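Local coordinates for glycerol dehydratase (Clostridium butyricum, PDB 1R9D), which probably dehydrates glycerol without coenzyme B12, as a lyase of the glycyl radical enzyme family related to pyruvate formate lyase, at residues A[36-41]-A[52-57]; A[46-51]-A[518-523]. One frame throughout, in Å; residues are numbered along the deposited sequence.

Overall arrangement
Helix 47-61 makes two neighbouring contacts of different character. Contact 1 and contact 2 lie about 11 Å apart, centre to centre, and share this helix: residues 52-57 meet helix 30-40 in contact 1, while residues 46-51 meet the extended lead-in and first residue of helix 520-524 in contact 2. The first is partly buried, about 29 Å from the centre of the chain, and joins helices close in sequence through a histidine-carboxylate bond at its edge. The second, at about 23 Å, is buried, bridges more than 460 residues and relies on proline and aliphatic carbon, the charged end of Arg-51 having its partner elsewhere. The two touch where Phe-39 lies against Arg-51, and Leu-55 packs on Phe-521 nearby.

Contact 1 of 2, residues A[36-41]-A[52-57]; sequences TESFKQ and ALALKH
His-57 NE2 donates a hydrogen bond of 2.7 Å to Glu-37 OE1, nearly straight at 176°. The acceptor sits at the ring edge, in the imidazole plane, yet the N-H reaches the oxygen from above the carboxylate plane, 63° out of it; the two flat groups stand almost perpendicular. Glu-37 is extended, with CG anti to the backbone N (chi1 164°), which carries the carboxylate across to the imidazole. Further in, Ser-38 points at the other helix, and its OG rests 3.3 Å from Ala-54 CA. Ser-38 OG also lies 3.5 Å from Leu-53 O, at best a weak bond. Ser-38 CB meets His-57 CB at 3.9 Å. With Ser-38 and Ala-54 as the nearest CA pair, the axes of segments 36-40 and 52-57 approach to 8.8 Å, running roughly antiparallel. Beyond Ser-38, Ala-54 CB touches the Phe-39 ring at its edge, 3.8 Å from Phe-39 CE1. Trp-126 meets the same phenylalanine ring, while Ile-35, a turn earlier on helix 30-40, also packs on Ala-54. The helical hairpin thus pairs a small-residue interior with a polar clasp at its margin, where the carboxylate would probably polarise the imidazole and favour its protonated form.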
ATOM      1  N   THR A  36      -3.401  -2.731 -20.804  1.00 29.03           N
ATOM      2  CA  THR A  36      -4.051  -3.949 -20.324  1.00 30.36           C
ATOM      3  C   THR A  36      -3.091  -5.129 -20.484  1.00 31.09           C
ATOM      4  O   THR A  36      -2.961  -5.971 -19.595  1.00 30.15           O
ATOM      5  CB  THR A  36      -5.350  -4.238 -21.120  1.00 30.76           C
ATOM      6  OG1 THR A  36      -6.288  -3.170 -20.910  1.00 32.06           O
ATOM      7  CG2 THR A  36      -5.982  -5.549 -20.675  1.00 30.03           C
ATOM      8  N   GLU A  37      -2.415  -5.173 -21.627  1.00 31.80           N
ATOM      9  CA  GLU A  37      -1.457  -6.233 -21.911  1.00 33.07           C
ATOM     10  C   GLU A  37      -0.292  -6.188 -20.921  1.00 31.90           C
ATOM     11  O   GLU A  37       0.149  -7.223 -20.423  1.00 32.34           O
ATOM     12  CB  GLU A  37      -0.944  -6.090 -23.348  1.00 35.08           C
ATOM     13  CG  GLU A  37       0.319  -6.876 -23.659  1.00 40.23           C
ATOM     14  CD  GLU A  37       0.646  -6.892 -25.144  1.00 42.98           C
ATOM     15  OE1 GLU A  37       0.591  -5.816 -25.785  1.00 43.55           O
ATOM     16  OE2 GLU A  37       0.966  -7.982 -25.669  1.00 45.75           O
ATOM     17  N   SER A  38       0.198  -4.985 -20.634  1.00 30.78           N
ATOM     18  CA  SER A  38       1.311  -4.828 -19.705  1.00 29.90           C
ATOM     19  C   SER A  38       0.933  -5.251 -18.288  1.00 29.57           C
ATOM     20  O   SER A  38       1.649  -6.029 -17.661  1.00 28.99           O
ATOM     21  CB  SER A  38       1.805  -3.379 -19.697  1.00 29.43           C
ATOM     22  OG  SER A  38       2.923  -3.229 -18.834  1.00 29.09           O
ATOM     23  N   PHE A  39      -0.190  -4.746 -17.784  1.00 28.53           N
ATOM     24  CA  PHE A  39      -0.622  -5.096 -16.432  1.00 28.72           C
ATOM     25  C   PHE A  39      -0.821  -6.600 -16.229  1.00 29.00           C
ATOM     26  O   PHE A  39      -0.582  -7.126 -15.142  1.00 27.25           O
ATOM     27  CB  PHE A  39      -1.907  -4.347 -16.066  1.00 27.78           C
ATOM     28  CG  PHE A  39      -1.668  -3.064 -15.312  1.00 27.82           C
ATOM     29  CD1 PHE A  39      -0.948  -2.025 -15.890  1.00 28.31           C
ATOM     30  CD2 PHE A  39      -2.144  -2.909 -14.011  1.00 27.65           C
ATOM     31  CE1 PHE A  39      -0.701  -0.842 -15.183  1.00 29.52           C
ATOM     32  CE2 PHE A  39      -1.903  -1.736 -13.295  1.00 27.62           C
ATOM     33  CZ  PHE A  39      -1.180  -0.703 -13.881  1.00 27.77           C
ATOM     34  N   LYS A  40      -1.259  -7.293 -17.275  1.00 29.42           N
ATOM     35  CA  LYS A  40      -1.467  -8.731 -17.181  1.00 30.08           C
ATOM     36  C   LYS A  40      -0.145  -9.455 -16.943  1.00 30.79           C
ATOM     37  O   LYS A  40      -0.129 -10.569 -16.420  1.00 32.09           O
ATOM     38  CB  LYS A  40      -2.116  -9.263 -18.462  1.00 30.48           C
ATOM     39  CG  LYS A  40      -3.595  -8.950 -18.584  1.00 31.95           C
ATOM     40  CD  LYS A  40      -4.183  -9.554 -19.856  1.00 32.78           C
ATOM     41  CE  LYS A  40      -5.676  -9.279 -19.946  1.00 33.52           C
ATOM     42  NZ  LYS A  40      -6.261  -9.789 -21.218  1.00 34.61           N
ATOM     43  N   GLN A  41       0.955  -8.812 -17.319  1.00 31.01           N
ATOM     44  CA  GLN A  41       2.284  -9.398 -17.166  1.00 32.06           C
ATOM     45  C   GLN A  41       3.072  -8.901 -15.955  1.00 31.77           C
ATOM     46  O   GLN A  41       4.194  -9.358 -15.719  1.00 30.73           O
ATOM     47  CB  GLN A  41       3.114  -9.134 -18.425  1.00 34.25           C
ATOM     48  CG  GLN A  41       2.573  -9.803 -19.671  1.00 38.07           C
ATOM     49  CD  GLN A  41       2.475 -11.302 -19.505  1.00 40.61           C
ATOM     50  OE1 GLN A  41       3.471 -11.970 -19.220  1.00 42.57           O
ATOM     51  NE2 GLN A  41       1.273 -11.841 -19.678  1.00 42.01           N
ATOM     52  N   ALA A  52       5.504   2.086 -14.357  1.00 25.88           N
ATOM     53  CA  ALA A  52       6.676   2.369 -15.182  1.00 26.15           C
ATOM     54  C   ALA A  52       6.738   1.418 -16.378  1.00 26.64           C
ATOM     55  O   ALA A  52       6.956   1.848 -17.512  1.00 26.19           O
ATOM     56  CB  ALA A  52       7.950   2.246 -14.350  1.00 26.15           C
ATOM     57  N   LEU A  53       6.541   0.129 -16.119  1.00 27.01           N
ATOM     58  CA  LEU A  53       6.579  -0.885 -17.175  1.00 27.23           C
ATOM     59  C   LEU A  53       5.435  -0.715 -18.171  1.00 27.97           C
ATOM     60  O   LEU A  53       5.571  -1.056 -19.347  1.00 26.91           O
ATOM     61  CB  LEU A  53       6.537  -2.285 -16.557  1.00 27.07           C
ATOM     62  CG  LEU A  53       7.762  -2.634 -15.705  1.00 28.05           C
ATOM     63  CD1 LEU A  53       7.500  -3.890 -14.897  1.00 28.28           C
ATOM     64  CD2 LEU A  53       8.975  -2.813 -16.611  1.00 29.07           C
ATOM     65  N   ALA A  54       4.306  -0.189 -17.700  1.00 27.60           N
ATOM     66  CA  ALA A  54       3.156   0.036 -18.568  1.00 27.19           C
ATOM     67  C   ALA A  54       3.460   1.203 -19.503  1.00 27.25           C
ATOM     68  O   ALA A  54       3.195   1.133 -20.706  1.00 26.46           O
ATOM     69  CB  ALA A  54       1.912   0.333 -17.736  1.00 27.49           C
ATOM     70  N   LEU A  55       4.013   2.283 -18.956  1.00 27.63           N
ATOM     71  CA  LEU A  55       4.358   3.434 -19.782  1.00 27.41           C
ATOM     72  C   LEU A  55       5.369   2.985 -20.838  1.00 28.21           C
ATOM     73  O   LEU A  55       5.283   3.376 -21.999  1.00 27.48           O
ATOM     74  CB  LEU A  55       4.948   4.566 -18.925  1.00 26.85           C
ATOM     75  CG  LEU A  55       5.384   5.822 -19.692  1.00 26.94           C
ATOM     76  CD1 LEU A  55       4.201   6.381 -20.469  1.00 27.88           C
ATOM     77  CD2 LEU A  55       5.920   6.871 -18.731  1.00 27.86           C
ATOM     78  N   LYS A  56       6.323   2.155 -20.430  1.00 28.61           N
ATOM     79  CA  LYS A  56       7.338   1.635 -21.349  1.00 29.24           C
ATOM     80  C   LYS A  56       6.679   0.867 -22.495  1.00 29.21           C
ATOM     81  O   LYS A  56       6.980   1.102 -23.668  1.00 29.70           O
ATOM     82  CB  LYS A  56       8.295   0.708 -20.592  1.00 30.59           C
ATOM     83  CG  LYS A  56       9.346   0.009 -21.447  1.00 31.21           C
ATOM     84  CD  LYS A  56      10.238  -0.873 -20.570  1.00 33.81           C
ATOM     85  CE  LYS A  56      11.442  -1.430 -21.325  1.00 35.80           C
ATOM     86  NZ  LYS A  56      11.068  -2.426 -22.365  1.00 36.25           N
ATOM     87  N   HIS A  57       5.771  -0.044 -22.152  1.00 29.14           N
ATOM     88  CA  HIS A  57       5.083  -0.860 -23.153  1.00 29.63           C
ATOM     89  C   HIS A  57       4.238  -0.011 -24.101  1.00 30.47           C
ATOM     90  O   HIS A  57       4.130  -0.306 -25.296  1.00 30.01           O
ATOM     91  CB  HIS A  57       4.196  -1.895 -22.463  1.00 30.24           C
ATOM     92  CG  HIS A  57       3.706  -2.974 -23.377  1.00 31.20           C
ATOM     93  ND1 HIS A  57       4.560  -3.801 -24.074  1.00 32.18           N
ATOM     94  CD2 HIS A  57       2.452  -3.371 -23.697  1.00 31.41           C
ATOM     95  CE1 HIS A  57       3.854  -4.664 -24.783  1.00 31.61           C
ATOM     96  NE2 HIS A  57       2.573  -4.426 -24.572  1.00 31.69           N
TER

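Contact 2 of 2, residues A[46-51]-A[518-523]; sequences PAILRR and PLPFLS
Ala-47, in the first turn of helix 47-61, opens the contact by setting its CB 4.1 Å from Pro-518 CD. Ile-48 follows as the main apolar probe: CG1 stands anti to the backbone N (chi1 -170°) and, with chi2 near 71°, this brings CD1 within contact of both proline rings. Ile-48 CD1 lies 3.9 Å from Pro-518 CG and 3.5 Å from Pro-520 CG; the isoleucine side chain crosses the first ring at a slant and runs antiparallel alongside the second. Phe-204 of helix 197-230 also packs on Ile-48. One turn after Ala-47, Arg-51 lays its aliphatic stem on the proline-flanked segment, CB at 3.8 Å from Pro-520 CD and CG at 3.2 Å from Pro-518 O. This carbonyl oxygen is buried without a hydrogen-bond partner, a likely energetic cost. Bends at chi2 and chi3 then bring the arginine alongside Leu-519, the two pointing the same way, with Arg-51 NH2 3.6 Å from Leu-519 CD2. The charged end has its main partner elsewhere, in a salt bridge from NH1 to Glu-88. Leu-519 is the N-cap residue of the facing helix, and its O accepts from both N and OG of Ser-523, on opposite faces of the carbonyl plane. The start of helix 47-61 thus lies against the proline-flanked N-terminus of helix 520-524, tying together sequence-distant parts of the pyruvate formate lyase-like region.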
ATOM      1  N   PRO A  46       5.179  -4.241  -7.591  1.00 28.87           N
ATOM      2  CA  PRO A  46       4.614  -3.148  -6.788  1.00 28.28           C
ATOM      3  C   PRO A  46       3.967  -2.164  -7.771  1.00 26.99           C
ATOM      4  O   PRO A  46       4.413  -2.049  -8.916  1.00 26.06           O
ATOM      5  CB  PRO A  46       5.843  -2.537  -6.115  1.00 28.26           C
ATOM      6  CG  PRO A  46       6.788  -3.679  -6.018  1.00 31.49           C
ATOM      7  CD  PRO A  46       6.624  -4.381  -7.343  1.00 28.61           C
ATOM      8  N   ALA A  47       2.941  -1.446  -7.331  1.00 25.95           N
ATOM      9  CA  ALA A  47       2.247  -0.509  -8.214  1.00 25.81           C
ATOM     10  C   ALA A  47       3.131   0.465  -9.001  1.00 25.93           C
ATOM     11  O   ALA A  47       2.899   0.691 -10.191  1.00 25.77           O
ATOM     12  CB  ALA A  47       1.202   0.274  -7.419  1.00 27.24           C
ATOM     13  N   ILE A  48       4.138   1.045  -8.356  1.00 25.43           N
ATOM     14  CA  ILE A  48       5.000   2.010  -9.033  1.00 25.53           C
ATOM     15  C   ILE A  48       5.744   1.404 -10.226  1.00 26.24           C
ATOM     16  O   ILE A  48       5.917   2.052 -11.264  1.00 25.15           O
ATOM     17  CB  ILE A  48       6.019   2.640  -8.038  1.00 26.33           C
ATOM     18  CG1 ILE A  48       6.750   3.815  -8.697  1.00 26.25           C
ATOM     19  CG2 ILE A  48       7.012   1.586  -7.560  1.00 27.11           C
ATOM     20  CD1 ILE A  48       5.879   5.040  -8.903  1.00 26.82           C
ATOM     21  N   LEU A  49       6.181   0.160 -10.081  1.00 25.90           N
ATOM     22  CA  LEU A  49       6.900  -0.509 -11.158  1.00 27.38           C
ATOM     23  C   LEU A  49       5.917  -0.914 -12.262  1.00 27.16           C
ATOM     24  O   LEU A  49       6.259  -0.886 -13.442  1.00 28.01           O
ATOM     25  CB  LEU A  49       7.646  -1.725 -10.594  1.00 29.56           C
ATOM     26  CG  LEU A  49       9.055  -2.033 -11.113  1.00 33.92           C
ATOM     27  CD1 LEU A  49       9.893  -0.768 -11.223  1.00 33.55           C
ATOM     28  CD2 LEU A  49       9.724  -3.010 -10.154  1.00 34.63           C
ATOM     29  N   ARG A  50       4.695  -1.280 -11.884  1.00 27.12           N
ATOM     30  CA  ARG A  50       3.681  -1.640 -12.873  1.00 27.05           C
ATOM     31  C   ARG A  50       3.402  -0.426 -13.757  1.00 26.76           C
ATOM     32  O   ARG A  50       3.229  -0.550 -14.971  1.00 25.55           O
ATOM     33  CB  ARG A  50       2.384  -2.080 -12.189  1.00 28.04           C
ATOM     34  CG  ARG A  50       2.461  -3.457 -11.550  1.00 29.75           C
ATOM     35  CD  ARG A  50       1.331  -4.348 -12.053  1.00 33.10           C
ATOM     36  NE  ARG A  50       0.166  -4.299 -11.190  1.00 35.43           N
ATOM     37  CZ  ARG A  50      -0.974  -4.937 -11.426  1.00 33.69           C
ATOM     38  NH1 ARG A  50      -1.121  -5.682 -12.515  1.00 34.27           N
ATOM     39  NH2 ARG A  50      -1.960  -4.844 -10.555  1.00 33.88           N
ATOM     40  N   ARG A  51       3.366   0.750 -13.136  1.00 26.72           N
ATOM     41  CA  ARG A  51       3.116   1.991 -13.861  1.00 26.91           C
ATOM     42  C   ARG A  51       4.274   2.326 -14.805  1.00 26.57           C
ATOM     43  O   ARG A  51       4.059   2.805 -15.919  1.00 26.32           O
ATOM     44  CB  ARG A  51       2.906   3.148 -12.876  1.00 26.39           C
ATOM     45  CG  ARG A  51       1.617   3.078 -12.051  1.00 28.41           C
ATOM     46  CD  ARG A  51       0.372   3.162 -12.935  1.00 29.64           C
ATOM     47  NE  ARG A  51       0.485   4.249 -13.905  1.00 28.81           N
ATOM     48  CZ  ARG A  51      -0.478   4.613 -14.747  1.00 29.48           C
ATOM     49  NH1 ARG A  51      -1.646   3.983 -14.745  1.00 27.65           N
ATOM     50  NH2 ARG A  51      -0.259   5.597 -15.609  1.00 29.51           N
ATOM     51  N   PRO A 518       0.432   5.595  -8.809  1.00 26.28           N
ATOM     52  CA  PRO A 518       1.476   6.589  -8.543  1.00 27.08           C
ATOM     53  C   PRO A 518       2.170   6.777  -9.897  1.00 27.50           C
ATOM     54  O   PRO A 518       2.339   5.807 -10.638  1.00 29.56           O
ATOM     55  CB  PRO A 518       2.345   5.899  -7.493  1.00 26.84           C
ATOM     56  CG  PRO A 518       2.206   4.445  -7.849  1.00 26.94           C
ATOM     57  CD  PRO A 518       0.727   4.319  -8.134  1.00 26.77           C
ATOM     58  N   LEU A 519       2.555   8.006 -10.232  1.00 26.67           N
ATOM     59  CA  LEU A 519       3.160   8.280 -11.538  1.00 26.49           C
ATOM     60  C   LEU A 519       4.663   8.560 -11.552  1.00 26.91           C
ATOM     61  O   LEU A 519       5.108   9.635 -11.153  1.00 25.94           O
ATOM     62  CB  LEU A 519       2.420   9.447 -12.200  1.00 25.94           C
ATOM     63  CG  LEU A 519       0.899   9.292 -12.305  1.00 26.67           C
ATOM     64  CD1 LEU A 519       0.340  10.444 -13.127  1.00 26.41           C
ATOM     65  CD2 LEU A 519       0.537   7.963 -12.958  1.00 27.35           C
ATOM     66  N   PRO A 520       5.461   7.602 -12.058  1.00 26.51           N
ATOM     67  CA  PRO A 520       6.923   7.706 -12.143  1.00 27.44           C
ATOM     68  C   PRO A 520       7.440   8.836 -13.035  1.00 27.32           C
ATOM     69  O   PRO A 520       8.292   9.621 -12.621  1.00 27.86           O
ATOM     70  CB  PRO A 520       7.347   6.335 -12.690  1.00 28.77           C
ATOM     71  CG  PRO A 520       6.197   5.441 -12.381  1.00 29.94           C
ATOM     72  CD  PRO A 520       5.003   6.316 -12.608  1.00 28.35           C
ATOM     73  N   PHE A 521       6.929   8.917 -14.261  1.00 26.33           N
ATOM     74  CA  PHE A 521       7.397   9.940 -15.192  1.00 26.34           C
ATOM     75  C   PHE A 521       7.099  11.369 -14.731  1.00 26.20           C
ATOM     76  O   PHE A 521       8.002  12.202 -14.631  1.00 25.94           O
ATOM     77  CB  PHE A 521       6.803   9.702 -16.587  1.00 27.55           C
ATOM     78  CG  PHE A 521       7.333  10.639 -17.638  1.00 29.07           C
ATOM     79  CD1 PHE A 521       6.537  11.663 -18.144  1.00 29.76           C
ATOM     80  CD2 PHE A 521       8.639  10.515 -18.102  1.00 29.24           C
ATOM     81  CE1 PHE A 521       7.033  12.555 -19.099  1.00 30.29           C
ATOM     82  CE2 PHE A 521       9.148  11.399 -19.056  1.00 30.52           C
ATOM     83  CZ  PHE A 521       8.344  12.422 -19.557  1.00 30.69           C
ATOM     84  N   LEU A 522       5.833  11.649 -14.451  1.00 25.80           N
ATOM     85  CA  LEU A 522       5.441  12.982 -14.007  1.00 25.18           C
ATOM     86  C   LEU A 522       6.201  13.400 -12.742  1.00 25.04           C
ATOM     87  O   LEU A 522       6.703  14.521 -12.645  1.00 24.60           O
ATOM     88  CB  LEU A 522       3.937  13.016 -13.728  1.00 25.64           C
ATOM     89  CG  LEU A 522       3.371  14.392 -13.365  1.00 26.04           C
ATOM     90  CD1 LEU A 522       3.388  15.279 -14.600  1.00 26.36           C
ATOM     91  CD2 LEU A 522       1.951  14.251 -12.827  1.00 27.56           C
ATOM     92  N   SER A 523       6.292  12.486 -11.780  1.00 25.58           N
ATOM     93  CA  SER A 523       6.964  12.776 -10.516  1.00 25.83           C
ATOM     94  C   SER A 523       8.433  13.153 -10.649  1.00 26.06           C
ATOM     95  O   SER A 523       8.947  13.958  -9.869  1.00 25.83           O
ATOM     96  CB  SER A 523       6.834  11.578  -9.569  1.00 26.37           C
ATOM     97  OG  SER A 523       5.476  11.319  -9.252  1.00 27.98           O
TER